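Local coordinates for protein lectin (Trichosanthes anguina, PDB 4HR6) that binds galactosides through two beta-trefoil domains and is a nontoxic, three-chain seed-lectin homologue of type II ribosome-inactivating proteins, at residues 19-25 / 41-46; 90-94 / 216-220; 155-159 / 203-207. All blocks are in the same frame, centred on the assembly; numbering follows the deposited sequence.

How the contacts relate
Contact 1 forms much of one galactoside site of the chain, since D21, G24, Q41 and N43 bind the sugar directly. Contact 3 lies in the other trefoil, on the opposite side of the chain's centre and about 36 Å from contact 1 between centres. It belongs to the surroundings of the second site: the side chain of I204 is about 11 Å from a second methyl galactoside, and its strand pairs with 247-250, which carries the pocket residue H250. Contact 2 joins the two trefoils, its centre about 24 Å from that of contact 1 and 22 Å from that of contact 3. It touches contact 3 directly, W217 CH2 packing 3.9 Å from I204 CD1.

Contact 1 (19-25 / 41-46); sequences CVDVAGA and QVNQKW. With AMG (methyl alpha-D-galactopyranoside), chain D.
D21 and N43 meet at the sugar site of this beta-trefoil, where strand 19-22 and the turn after it face segment 41-46, the loop that leads into strand 46-49. Their side chains approach at a slant, the carboxylate and amide planes 86° apart, and N43 ND2 makes a weak bond to D21 OD2 at 3.1 Å. The same nitrogen donates to O3 of methyl alpha-D-galactopyranoside at 2.8 Å and, weakly, to V22 O. N43 reaches all three because its CG sits between backbone N and carbonyl carbon (chi1 56°), folded back toward strand 19-22. D21 faces the galactoside with both oxygens: OD1 accepts from O3 at 2.6 Å and OD2 accepts from O4, a two-pronged grip on neighbouring hydroxyls. Q44 NE2 reaches the anti lone pair of D21 OD1, on the side away from OD2, at 3.0 Å, with the two planes 73° apart. Q44 is a second-shell residue, fixed in turn by P37 O and G39 N at its amide. Q41 NE2 also donates to O3, and G24 N to O4. A main-chain bond from V22 N to N43 O joins the strand to the loop. Deeper in, V20 and W46 cross at about a right angle, V20 CG1 lying 3.7 Å from W46 CZ2. W46 NE1 donates to V20 O at 3.2 Å; the oxygen lies in the indole plane, but the nitrogen comes from above the carbonyl plane.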
ATOM      1  N   CYS C  19      12.776   8.822 -17.024  1.00 51.58           N
ATOM      2  CA  CYS C  19      13.605   9.185 -15.883  1.00 52.85           C
ATOM      3  C   CYS C  19      14.257  10.565 -16.006  1.00 57.08           C
ATOM      4  O   CYS C  19      14.624  11.005 -17.099  1.00 56.86           O
ATOM      5  CB  CYS C  19      14.673   8.115 -15.673  1.00 54.12           C
ATOM      6  SG  CYS C  19      14.042   6.686 -14.766  1.00 51.25           S
ATOM      7  N   VAL C  20      14.379  11.235 -14.859  1.00 55.61           N
ATOM      8  CA  VAL C  20      15.102  12.482 -14.735  1.00 55.25           C
ATOM      9  C   VAL C  20      16.606  12.195 -14.913  1.00 59.89           C
ATOM     10  O   VAL C  20      17.186  11.308 -14.275  1.00 54.79           O
ATOM     11  CB  VAL C  20      14.789  13.159 -13.392  1.00 54.82           C
ATOM     12  CG1 VAL C  20      15.626  14.410 -13.196  1.00 54.54           C
ATOM     13  CG2 VAL C  20      13.302  13.493 -13.312  1.00 53.71           C
ATOM     14  N   ASP C  21      17.221  12.952 -15.816  1.00 63.37           N
ATOM     15  CA  ASP C  21      18.517  12.600 -16.391  1.00 62.05           C
ATOM     16  C   ASP C  21      19.238  13.912 -16.704  1.00 65.22           C
ATOM     17  O   ASP C  21      18.687  14.777 -17.394  1.00 66.39           O
ATOM     18  CB  ASP C  21      18.280  11.738 -17.647  1.00 59.18           C
ATOM     19  CG  ASP C  21      19.546  11.476 -18.457  1.00 60.16           C
ATOM     20  OD1 ASP C  21      19.771  10.315 -18.880  1.00 53.48           O
ATOM     21  OD2 ASP C  21      20.301  12.439 -18.698  1.00 64.33           O
ATOM     22  N   VAL C  22      20.440  14.087 -16.163  1.00 68.03           N
ATOM     23  CA  VAL C  22      21.204  15.312 -16.439  1.00 75.44           C
ATOM     24  C   VAL C  22      21.863  15.151 -17.819  1.00 71.73           C
ATOM     25  O   VAL C  22      22.645  14.224 -18.040  1.00 64.12           O
ATOM     26  CB  VAL C  22      22.181  15.727 -15.294  1.00 80.88           C
ATOM     27  CG1 VAL C  22      22.847  14.530 -14.635  1.00 83.38           C
ATOM     28  CG2 VAL C  22      23.221  16.726 -15.795  1.00 83.04           C
ATOM     29  N   ALA C  23      21.502  16.049 -18.739  1.00 72.18           N
ATOM     30  CA  ALA C  23      21.800  15.889 -20.170  1.00 75.39           C
ATOM     31  C   ALA C  23      23.273  15.582 -20.465  1.00 74.87           C
ATOM     32  O   ALA C  23      24.150  16.367 -20.118  1.00 69.68           O
ATOM     33  CB  ALA C  23      21.365  17.133 -20.928  1.00 75.45           C
ATOM     34  N   GLY C  24      23.524  14.418 -21.073  1.00 77.19           N
ATOM     35  CA  GLY C  24      24.854  14.034 -21.560  1.00 78.03           C
ATOM     36  C   GLY C  24      25.934  13.750 -20.526  1.00 81.50           C
ATOM     37  O   GLY C  24      27.086  13.496 -20.890  1.00 82.61           O
ATOM     38  N   ALA C  25      25.568  13.777 -19.244  1.00 79.98           N
ATOM     39  CA  ALA C  25      26.511  13.585 -18.138  1.00 79.75           C
ATOM     40  C   ALA C  25      27.418  14.799 -17.926  1.00 80.87           C
ATOM     41  O   ALA C  25      28.495  14.671 -17.343  1.00 80.85           O
ATOM     42  CB  ALA C  25      27.335  12.315 -18.332  1.00 78.03           C
ATOM     43  N   GLN C  41      22.578   4.300 -15.733  1.00 69.46           N
ATOM     44  CA  GLN C  41      23.662   5.281 -15.888  1.00 66.90           C
ATOM     45  C   GLN C  41      23.696   6.279 -14.738  1.00 65.71           C
ATOM     46  O   GLN C  41      22.658   6.764 -14.289  1.00 61.50           O
ATOM     47  CB  GLN C  41      23.595   6.025 -17.238  1.00 65.31           C
ATOM     48  CG  GLN C  41      22.248   6.633 -17.610  1.00 66.56           C
ATOM     49  CD  GLN C  41      21.489   5.781 -18.614  1.00 67.70           C
ATOM     50  OE1 GLN C  41      21.317   4.579 -18.419  1.00 69.00           O
ATOM     51  NE2 GLN C  41      21.050   6.397 -19.704  1.00 69.40           N
ATOM     52  N   VAL C  42      24.911   6.596 -14.299  1.00 64.30           N
ATOM     53  CA  VAL C  42      25.153   7.397 -13.094  1.00 63.29           C
ATOM     54  C   VAL C  42      24.528   8.794 -13.136  1.00 58.68           C
ATOM     55  O   VAL C  42      24.280   9.395 -12.088  1.00 50.36           O
ATOM     56  CB  VAL C  42      26.678   7.516 -12.810  1.00 66.34           C
ATOM     57  CG1 VAL C  42      27.363   8.410 -13.845  1.00 65.89           C
ATOM     58  CG2 VAL C  42      26.938   8.022 -11.394  1.00 66.13           C
ATOM     59  N   ASN C  43      24.288   9.310 -14.342  1.00 59.79           N
ATOM     60  CA  ASN C  43      23.622  10.617 -14.508  1.00 59.55           C
ATOM     61  C   ASN C  43      22.097  10.550 -14.300  1.00 60.79           C
ATOM     62  O   ASN C  43      21.404  11.575 -14.396  1.00 57.91           O
ATOM     63  CB  ASN C  43      23.962  11.262 -15.869  1.00 58.93           C
ATOM     64  CG  ASN C  43      23.634  10.368 -17.055  1.00 56.51           C
ATOM     65  OD1 ASN C  43      24.087   9.223 -17.133  1.00 57.26           O
ATOM     66  ND2 ASN C  43      22.860  10.897 -17.997  1.00 54.42           N
ATOM     67  N   GLN C  44      21.584   9.350 -14.014  1.00 60.91           N
ATOM     68  CA  GLN C  44      20.181   9.177 -13.590  1.00 60.57           C
ATOM     69  C   GLN C  44      20.025   8.846 -12.104  1.00 58.90           C
ATOM     70  O   GLN C  44      18.904   8.750 -11.614  1.00 55.51           O
ATOM     71  CB  GLN C  44      19.494   8.112 -14.443  1.00 58.47           C
ATOM     72  CG  GLN C  44      19.111   8.635 -15.815  1.00 57.88           C
ATOM     73  CD  GLN C  44      18.415   7.609 -16.676  1.00 57.42           C
ATOM     74  OE1 GLN C  44      18.084   6.510 -16.221  1.00 59.90           O
ATOM     75  NE2 GLN C  44      18.189   7.964 -17.940  1.00 57.38           N
ATOM     76  N   LYS C  45      21.145   8.677 -11.401  1.00 57.72           N
ATOM     77  CA  LYS C  45      21.130   8.447  -9.961  1.00 56.13           C
ATOM     78  C   LYS C  45      20.996   9.786  -9.276  1.00 55.45           C
ATOM     79  O   LYS C  45      21.703  10.734  -9.610  1.00 53.95           O
ATOM     80  CB  LYS C  45      22.418   7.787  -9.470  1.00 58.46           C
ATOM     81  CG  LYS C  45      22.846   6.540 -10.221  1.00 61.75           C
ATOM     82  CD  LYS C  45      21.977   5.335  -9.919  1.00 64.93           C
ATOM     83  CE  LYS C  45      22.624   4.069 -10.476  1.00 65.85           C
ATOM     84  NZ  LYS C  45      21.622   3.133 -11.062  1.00 66.03           N
ATOM     85  N   TRP C  46      20.085   9.865  -8.318  1.00 54.58           N
ATOM     86  CA  TRP C  46      19.893  11.069  -7.532  1.00 51.91           C
ATOM     87  C   TRP C  46      20.006  10.725  -6.056  1.00 52.11           C
ATOM     88  O   TRP C  46      19.452   9.721  -5.586  1.00 48.09           O
ATOM     89  CB  TRP C  46      18.544  11.703  -7.851  1.00 52.49           C
ATOM     90  CG  TRP C  46      18.504  12.267  -9.234  1.00 54.37           C
ATOM     91  CD1 TRP C  46      18.114  11.622 -10.363  1.00 53.94           C
ATOM     92  CD2 TRP C  46      18.908  13.584  -9.637  1.00 55.17           C
ATOM     93  NE1 TRP C  46      18.230  12.457 -11.447  1.00 55.21           N
ATOM     94  CE2 TRP C  46      18.722  13.666 -11.033  1.00 55.70           C
ATOM     95  CE3 TRP C  46      19.410  14.700  -8.954  1.00 54.81           C
ATOM     96  CZ2 TRP C  46      19.015  14.828 -11.768  1.00 54.49           C
ATOM     97  CZ3 TRP C  46      19.699  15.857  -9.682  1.00 57.42           C
ATOM     98  CH2 TRP C  46      19.495  15.909 -11.079  1.00 54.35           C
TER
HETATM   99  C1  AMG D 301      23.771   9.925 -23.325  1.00 84.32           C
HETATM  100  C2  AMG D 301      23.526   9.501 -21.876  1.00 83.19           C
HETATM  101  C3  AMG D 301      22.042   9.582 -21.503  1.00 81.88           C
HETATM  102  C4  AMG D 301      21.409  10.915 -21.913  1.00 81.10           C
HETATM  103  C5  AMG D 301      21.805  11.338 -23.337  1.00 83.36           C
HETATM  104  C6  AMG D 301      21.362  12.770 -23.639  1.00 83.34           C
HETATM  105  C7  AMG D 301      24.114   8.417 -25.164  1.00 85.73           C
HETATM  106  O1  AMG D 301      23.188   8.971 -24.227  1.00 85.55           O
HETATM  107  O2  AMG D 301      23.991   8.159 -21.693  1.00 80.39           O
HETATM  108  O3  AMG D 301      21.883   9.395 -20.089  1.00 84.28           O
HETATM  109  O4  AMG D 301      21.771  11.928 -20.967  1.00 74.09           O
HETATM  110  O5  AMG D 301      23.222  11.236 -23.538  1.00 84.21           O
HETATM  111  O6  AMG D 301      20.933  12.879 -25.001  1.00 84.27           O
HETATM  112  O   HOH W   1      16.445   9.169 -12.374  1.00 42.34           O

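Contact 2 (90-94 / 216-220); sequences SVGGT and RWVFL
V91, G92 and T94, in and just after the type I turn S90-G93, meet L220, V218 and R216. S90 braces the turn from within: its O accepts from G93 N to close it, while S90 OG takes the amide of T94, OG to T94 N 3.1 Å. V91 follows with the apolar part of the contact: its CG1 meets L220 CD2 at 4.0 Å, the two side chains slanting across each other. V218 CG2 lies as near to V91 O, and both V91 and F219 also pack on other chains of the assembly, V91 on L192 of one of them. At G92 the contact turns polar. R216 NH2 donates to G92 O at 2.8 Å along a nearly straight N-H line (171°); the oxygen lies in the guanidinium plane, although the nitrogen stands above the carbonyl plane. A water 2.6 Å from G92 O bridges this oxygen to R216 NE, so R216 holds G92 O once directly and once through the water. This is where the two beta-trefoils of the chain meet, the turn coming from the first and 216-220 from the second. G93 passes close to R216 NH2, its positive phi (92°) suiting a residue without a side chain, and its backbone bonds to W129. T94 takes the other N-H of R216 NH2 through OG1 at 3.1 Å, again near the guanidinium plane. The extended arginine chain, with CG anti to the backbone N (chi1 -171°), carries the guanidinium to the turn, and R216 NH1 goes on to S124 O.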
ATOM      1  N   SER C  90       6.191  15.363  -1.972  1.00 50.07           N
ATOM      2  CA  SER C  90       4.874  15.126  -1.347  1.00 51.07           C
ATOM      3  C   SER C  90       4.379  13.733  -1.689  1.00 48.77           C
ATOM      4  O   SER C  90       4.763  13.153  -2.716  1.00 46.28           O
ATOM      5  CB  SER C  90       3.823  16.137  -1.842  1.00 52.83           C
ATOM      6  OG  SER C  90       3.343  15.804  -3.155  1.00 52.50           O
ATOM      7  N   VAL C  91       3.485  13.225  -0.844  1.00 48.24           N
ATOM      8  CA  VAL C  91       2.853  11.917  -1.062  1.00 49.48           C
ATOM      9  C   VAL C  91       2.161  11.823  -2.419  1.00 47.23           C
ATOM     10  O   VAL C  91       2.119  10.755  -3.020  1.00 50.78           O
ATOM     11  CB  VAL C  91       1.828  11.596   0.056  1.00 51.20           C
ATOM     12  CG1 VAL C  91       1.076  10.308  -0.249  1.00 52.46           C
ATOM     13  CG2 VAL C  91       2.535  11.503   1.399  1.00 52.78           C
ATOM     14  N   GLY C  92       1.621  12.936  -2.901  1.00 47.47           N
ATOM     15  CA  GLY C  92       0.953  12.966  -4.200  1.00 48.19           C
ATOM     16  C   GLY C  92       1.853  13.021  -5.426  1.00 48.34           C
ATOM     17  O   GLY C  92       1.348  13.097  -6.548  1.00 47.18           O
ATOM     18  N   GLY C  93       3.172  13.009  -5.237  1.00 47.01           N
ATOM     19  CA  GLY C  93       4.124  12.995  -6.360  1.00 45.44           C
ATOM     20  C   GLY C  93       4.604  14.358  -6.858  1.00 45.85           C
ATOM     21  O   GLY C  93       5.239  14.452  -7.925  1.00 49.40           O
ATOM     22  N   THR C  94       4.304  15.412  -6.106  1.00 44.54           N
ATOM     23  CA  THR C  94       4.785  16.745  -6.428  1.00 47.18           C
ATOM     24  C   THR C  94       6.186  16.970  -5.838  1.00 50.95           C
ATOM     25  O   THR C  94       6.401  16.789  -4.639  1.00 49.72           O
ATOM     26  CB  THR C  94       3.869  17.836  -5.863  1.00 47.52           C
ATOM     27  OG1 THR C  94       2.530  17.635  -6.331  1.00 48.12           O
ATOM     28  CG2 THR C  94       4.367  19.225  -6.287  1.00 49.97           C
ATOM     29  N   ARG C 216      -4.534  12.368 -13.392  1.00 45.38           N
ATOM     30  CA  ARG C 216      -3.528  12.157 -12.343  1.00 47.25           C
ATOM     31  C   ARG C 216      -4.181  11.753 -11.040  1.00 43.65           C
ATOM     32  O   ARG C 216      -4.964  12.509 -10.472  1.00 36.54           O
ATOM     33  CB  ARG C 216      -2.672  13.405 -12.103  1.00 47.01           C
ATOM     34  CG  ARG C 216      -1.475  13.155 -11.176  1.00 48.40           C
ATOM     35  CD  ARG C 216      -0.480  14.313 -11.135  1.00 46.86           C
ATOM     36  NE  ARG C 216       0.265  14.368  -9.874  1.00 45.77           N
ATOM     37  CZ  ARG C 216       0.929  15.431  -9.413  1.00 47.16           C
ATOM     38  NH1 ARG C 216       0.976  16.581 -10.089  1.00 50.21           N
ATOM     39  NH2 ARG C 216       1.550  15.356  -8.249  1.00 47.10           N
ATOM     40  N   TRP C 217      -3.796  10.572 -10.556  1.00 46.98           N
ATOM     41  CA  TRP C 217      -4.452   9.910  -9.423  1.00 45.74           C
ATOM     42  C   TRP C 217      -3.447   9.481  -8.366  1.00 44.42           C
ATOM     43  O   TRP C 217      -2.336   9.098  -8.700  1.00 43.06           O
ATOM     44  CB  TRP C 217      -5.173   8.670  -9.938  1.00 45.06           C
ATOM     45  CG  TRP C 217      -6.090   8.997 -11.044  1.00 46.76           C
ATOM     46  CD1 TRP C 217      -5.880   8.802 -12.390  1.00 45.33           C
ATOM     47  CD2 TRP C 217      -7.358   9.622 -10.921  1.00 46.18           C
ATOM     48  NE1 TRP C 217      -6.958   9.248 -13.097  1.00 44.76           N
ATOM     49  CE2 TRP C 217      -7.877   9.768 -12.221  1.00 44.94           C
ATOM     50  CE3 TRP C 217      -8.110  10.080  -9.833  1.00 45.58           C
ATOM     51  CZ2 TRP C 217      -9.116  10.340 -12.461  1.00 46.86           C
ATOM     52  CZ3 TRP C 217      -9.337  10.654 -10.073  1.00 46.66           C
ATOM     53  CH2 TRP C 217      -9.832  10.775 -11.374  1.00 46.40           C
ATOM     54  N   VAL C 218      -3.852   9.524  -7.099  1.00 44.33           N
ATOM     55  CA  VAL C 218      -3.035   8.972  -6.021  1.00 46.36           C
ATOM     56  C   VAL C 218      -3.836   7.980  -5.155  1.00 45.05           C
ATOM     57  O   VAL C 218      -4.947   8.279  -4.678  1.00 42.09           O
ATOM     58  CB  VAL C 218      -2.381  10.084  -5.165  1.00 48.89           C
ATOM     59  CG1 VAL C 218      -3.416  11.027  -4.573  1.00 50.63           C
ATOM     60  CG2 VAL C 218      -1.514   9.479  -4.070  1.00 50.83           C
ATOM     61  N   PHE C 219      -3.253   6.796  -4.964  1.00 42.15           N
ATOM     62  CA  PHE C 219      -3.797   5.777  -4.058  1.00 38.90           C
ATOM     63  C   PHE C 219      -3.352   6.079  -2.645  1.00 37.90           C
ATOM     64  O   PHE C 219      -2.168   5.976  -2.330  1.00 44.51           O
ATOM     65  CB  PHE C 219      -3.311   4.383  -4.458  1.00 38.65           C
ATOM     66  CG  PHE C 219      -3.949   3.843  -5.697  1.00 41.04           C
ATOM     67  CD1 PHE C 219      -3.645   4.371  -6.942  1.00 44.21           C
ATOM     68  CD2 PHE C 219      -4.845   2.788  -5.626  1.00 45.45           C
ATOM     69  CE1 PHE C 219      -4.224   3.859  -8.087  1.00 44.57           C
ATOM     70  CE2 PHE C 219      -5.427   2.269  -6.773  1.00 46.61           C
ATOM     71  CZ  PHE C 219      -5.116   2.809  -8.004  1.00 46.70           C
ATOM     72  N   LEU C 220      -4.281   6.458  -1.785  1.00 38.60           N
ATOM     73  CA  LEU C 220      -3.937   6.859  -0.426  1.00 39.68           C
ATOM     74  C   LEU C 220      -4.289   5.775   0.613  1.00 39.52           C
ATOM     75  O   LEU C 220      -4.931   4.767   0.305  1.00 39.10           O
ATOM     76  CB  LEU C 220      -4.646   8.169  -0.080  1.00 41.24           C
ATOM     77  CG  LEU C 220      -4.288   9.387  -0.938  1.00 43.25           C
ATOM     78  CD1 LEU C 220      -5.220  10.536  -0.594  1.00 45.84           C
ATOM     79  CD2 LEU C 220      -2.848   9.819  -0.772  1.00 41.50           C
TER
HETATM   80  O   HOH W   2       0.527  11.695  -8.516  1.00 49.30           O

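Contact 3 (155-159 / 203-207); sequences GNTNM and VITIL
I206 lies against the flat peptide groups of T157 and N158, the contact having no aromatic ring. I206 CD1 sits over one face of the N158 carbonyl, 3.3 Å from N158 O. T157 O is approached by I206 N, which comes from above the peptide plane in a weak bond of 3.4 Å, and by T205 OG1 at 2.9 Å, also weak and with its proton not settled. Segments 155-159 and 203-207 run antiparallel, 169° apart, joining hairpin 148-153/158-163 of the second beta-trefoil to strand 201-208, which pairs with 189-194. T157 and N158 form a classic beta bulge opposite T153. Beyond it two waters replace direct backbone pairing: one links M159 N to I204 O, the other, 2.6 Å from M159 O, links that oxygen to the same carbonyl. M159, bent at chi3 (-146°), packs its methyl CE on I204 CG2. Strand 247-250 flanks both residues, through I247. Weak direct bonds at T157 O, with water bridging M159 to I204 O, are consistent with two strands that pack side by side without regular sheet pairing.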
ATOM      1  N   GLY C 155     -14.777  -1.031 -26.589  1.00 57.17           N
ATOM      2  CA  GLY C 155     -13.530  -0.895 -27.344  1.00 57.82           C
ATOM      3  C   GLY C 155     -12.592   0.138 -26.737  1.00 62.93           C
ATOM      4  O   GLY C 155     -12.113   1.048 -27.432  1.00 62.97           O
ATOM      5  N   ASN C 156     -12.358   0.004 -25.430  1.00 60.41           N
ATOM      6  CA  ASN C 156     -11.450   0.865 -24.672  1.00 56.06           C
ATOM      7  C   ASN C 156     -11.813   2.339 -24.701  1.00 55.29           C
ATOM      8  O   ASN C 156     -10.922   3.186 -24.728  1.00 58.40           O
ATOM      9  CB  ASN C 156      -9.999   0.685 -25.140  1.00 56.31           C
ATOM     10  CG  ASN C 156      -9.476  -0.714 -24.904  1.00 56.96           C
ATOM     11  OD1 ASN C 156      -9.925  -1.416 -23.999  1.00 58.40           O
ATOM     12  ND2 ASN C 156      -8.510  -1.128 -25.716  1.00 57.93           N
ATOM     13  N   THR C 157     -13.108   2.650 -24.668  1.00 51.30           N
ATOM     14  CA  THR C 157     -13.556   4.051 -24.618  1.00 51.28           C
ATOM     15  C   THR C 157     -14.199   4.410 -23.292  1.00 51.09           C
ATOM     16  O   THR C 157     -14.077   5.548 -22.849  1.00 52.60           O
ATOM     17  CB  THR C 157     -14.555   4.405 -25.759  1.00 55.12           C
ATOM     18  OG1 THR C 157     -15.727   3.589 -25.654  1.00 52.82           O
ATOM     19  CG2 THR C 157     -13.917   4.199 -27.143  1.00 55.48           C
ATOM     20  N   ASN C 158     -14.890   3.459 -22.664  1.00 51.45           N
ATOM     21  CA  ASN C 158     -15.544   3.694 -21.371  1.00 55.28           C
ATOM     22  C   ASN C 158     -15.055   2.772 -20.245  1.00 51.69           C
ATOM     23  O   ASN C 158     -14.288   1.845 -20.484  1.00 51.35           O
ATOM     24  CB  ASN C 158     -17.050   3.553 -21.526  1.00 60.89           C
ATOM     25  CG  ASN C 158     -17.715   4.868 -21.830  1.00 68.88           C
ATOM     26  OD1 ASN C 158     -17.373   5.534 -22.807  1.00 70.01           O
ATOM     27  ND2 ASN C 158     -18.661   5.264 -20.980  1.00 73.84           N
ATOM     28  N   MET C 159     -15.504   3.031 -19.021  1.00 51.53           N
ATOM     29  CA  MET C 159     -15.164   2.151 -17.901  1.00 55.85           C
ATOM     30  C   MET C 159     -16.209   2.098 -16.789  1.00 50.22           C
ATOM     31  O   MET C 159     -16.833   3.100 -16.458  1.00 51.25           O
ATOM     32  CB  MET C 159     -13.778   2.506 -17.326  1.00 57.16           C
ATOM     33  CG  MET C 159     -13.714   3.776 -16.495  1.00 62.83           C
ATOM     34  SD  MET C 159     -12.231   3.788 -15.462  1.00 68.62           S
ATOM     35  CE  MET C 159     -12.862   4.657 -14.028  1.00 66.49           C
ATOM     36  N   VAL C 203     -17.707  12.642 -14.582  1.00 46.93           N
ATOM     37  CA  VAL C 203     -17.758  11.222 -14.872  1.00 50.18           C
ATOM     38  C   VAL C 203     -16.408  10.775 -15.422  1.00 54.82           C
ATOM     39  O   VAL C 203     -15.776  11.492 -16.211  1.00 52.03           O
ATOM     40  CB  VAL C 203     -18.890  10.884 -15.875  1.00 50.76           C
ATOM     41  CG1 VAL C 203     -18.705   9.511 -16.494  1.00 48.18           C
ATOM     42  CG2 VAL C 203     -20.253  10.958 -15.189  1.00 54.97           C
ATOM     43  N   ILE C 204     -15.977   9.583 -15.001  1.00 52.98           N
ATOM     44  CA  ILE C 204     -14.659   9.077 -15.338  1.00 49.90           C
ATOM     45  C   ILE C 204     -14.762   8.192 -16.556  1.00 46.83           C
ATOM     46  O   ILE C 204     -15.609   7.302 -16.620  1.00 52.75           O
ATOM     47  CB  ILE C 204     -14.033   8.225 -14.198  1.00 49.37           C
ATOM     48  CG1 ILE C 204     -14.143   8.917 -12.836  1.00 47.65           C
ATOM     49  CG2 ILE C 204     -12.571   7.904 -14.523  1.00 49.37           C
ATOM     50  CD1 ILE C 204     -13.464  10.258 -12.756  1.00 50.91           C
ATOM     51  N   THR C 205     -13.865   8.404 -17.504  1.00 43.71           N
ATOM     52  CA  THR C 205     -13.890   7.663 -18.755  1.00 45.78           C
ATOM     53  C   THR C 205     -12.443   7.486 -19.188  1.00 42.91           C
ATOM     54  O   THR C 205     -11.534   7.873 -18.464  1.00 49.21           O
ATOM     55  CB  THR C 205     -14.757   8.422 -19.819  1.00 49.51           C
ATOM     56  OG1 THR C 205     -14.947   7.613 -20.985  1.00 49.40           O
ATOM     57  CG2 THR C 205     -14.109   9.761 -20.231  1.00 48.08           C
ATOM     58  N   ILE C 206     -12.233   6.907 -20.358  1.00 46.54           N
ATOM     59  CA  ILE C 206     -10.906   6.690 -20.915  1.00 49.25           C
ATOM     60  C   ILE C 206     -10.674   7.603 -22.111  1.00 54.60           C
ATOM     61  O   ILE C 206     -11.386   7.488 -23.118  1.00 58.76           O
ATOM     62  CB  ILE C 206     -10.760   5.235 -21.394  1.00 51.57           C
ATOM     63  CG1 ILE C 206     -11.166   4.268 -20.269  1.00 54.40           C
ATOM     64  CG2 ILE C 206      -9.339   4.971 -21.887  1.00 49.82           C
ATOM     65  CD1 ILE C 206     -11.101   2.809 -20.665  1.00 56.44           C
ATOM     66  N   LEU C 207      -9.681   8.495 -22.015  1.00 54.92           N
ATOM     67  CA  LEU C 207      -9.289   9.364 -23.143  1.00 56.59           C
ATOM     68  C   LEU C 207      -7.799   9.250 -23.423  1.00 58.57           C
ATOM     69  O   LEU C 207      -7.073   8.591 -22.680  1.00 57.83           O
ATOM     70  CB  LEU C 207      -9.651  10.824 -22.865  1.00 56.43           C
ATOM     71  CG  LEU C 207     -11.130  11.077 -22.533  1.00 59.10           C
ATOM     72  CD1 LEU C 207     -11.351  12.482 -22.000  1.00 59.20           C
ATOM     73  CD2 LEU C 207     -12.014  10.813 -23.744  1.00 59.13           C
TER
HETATM   74  O   HOH W   3     -17.784   5.304 -15.517  1.00 45.11           O
HETATM   75  O   HOH W   4     -16.747   5.778 -18.972  1.00 56.92           O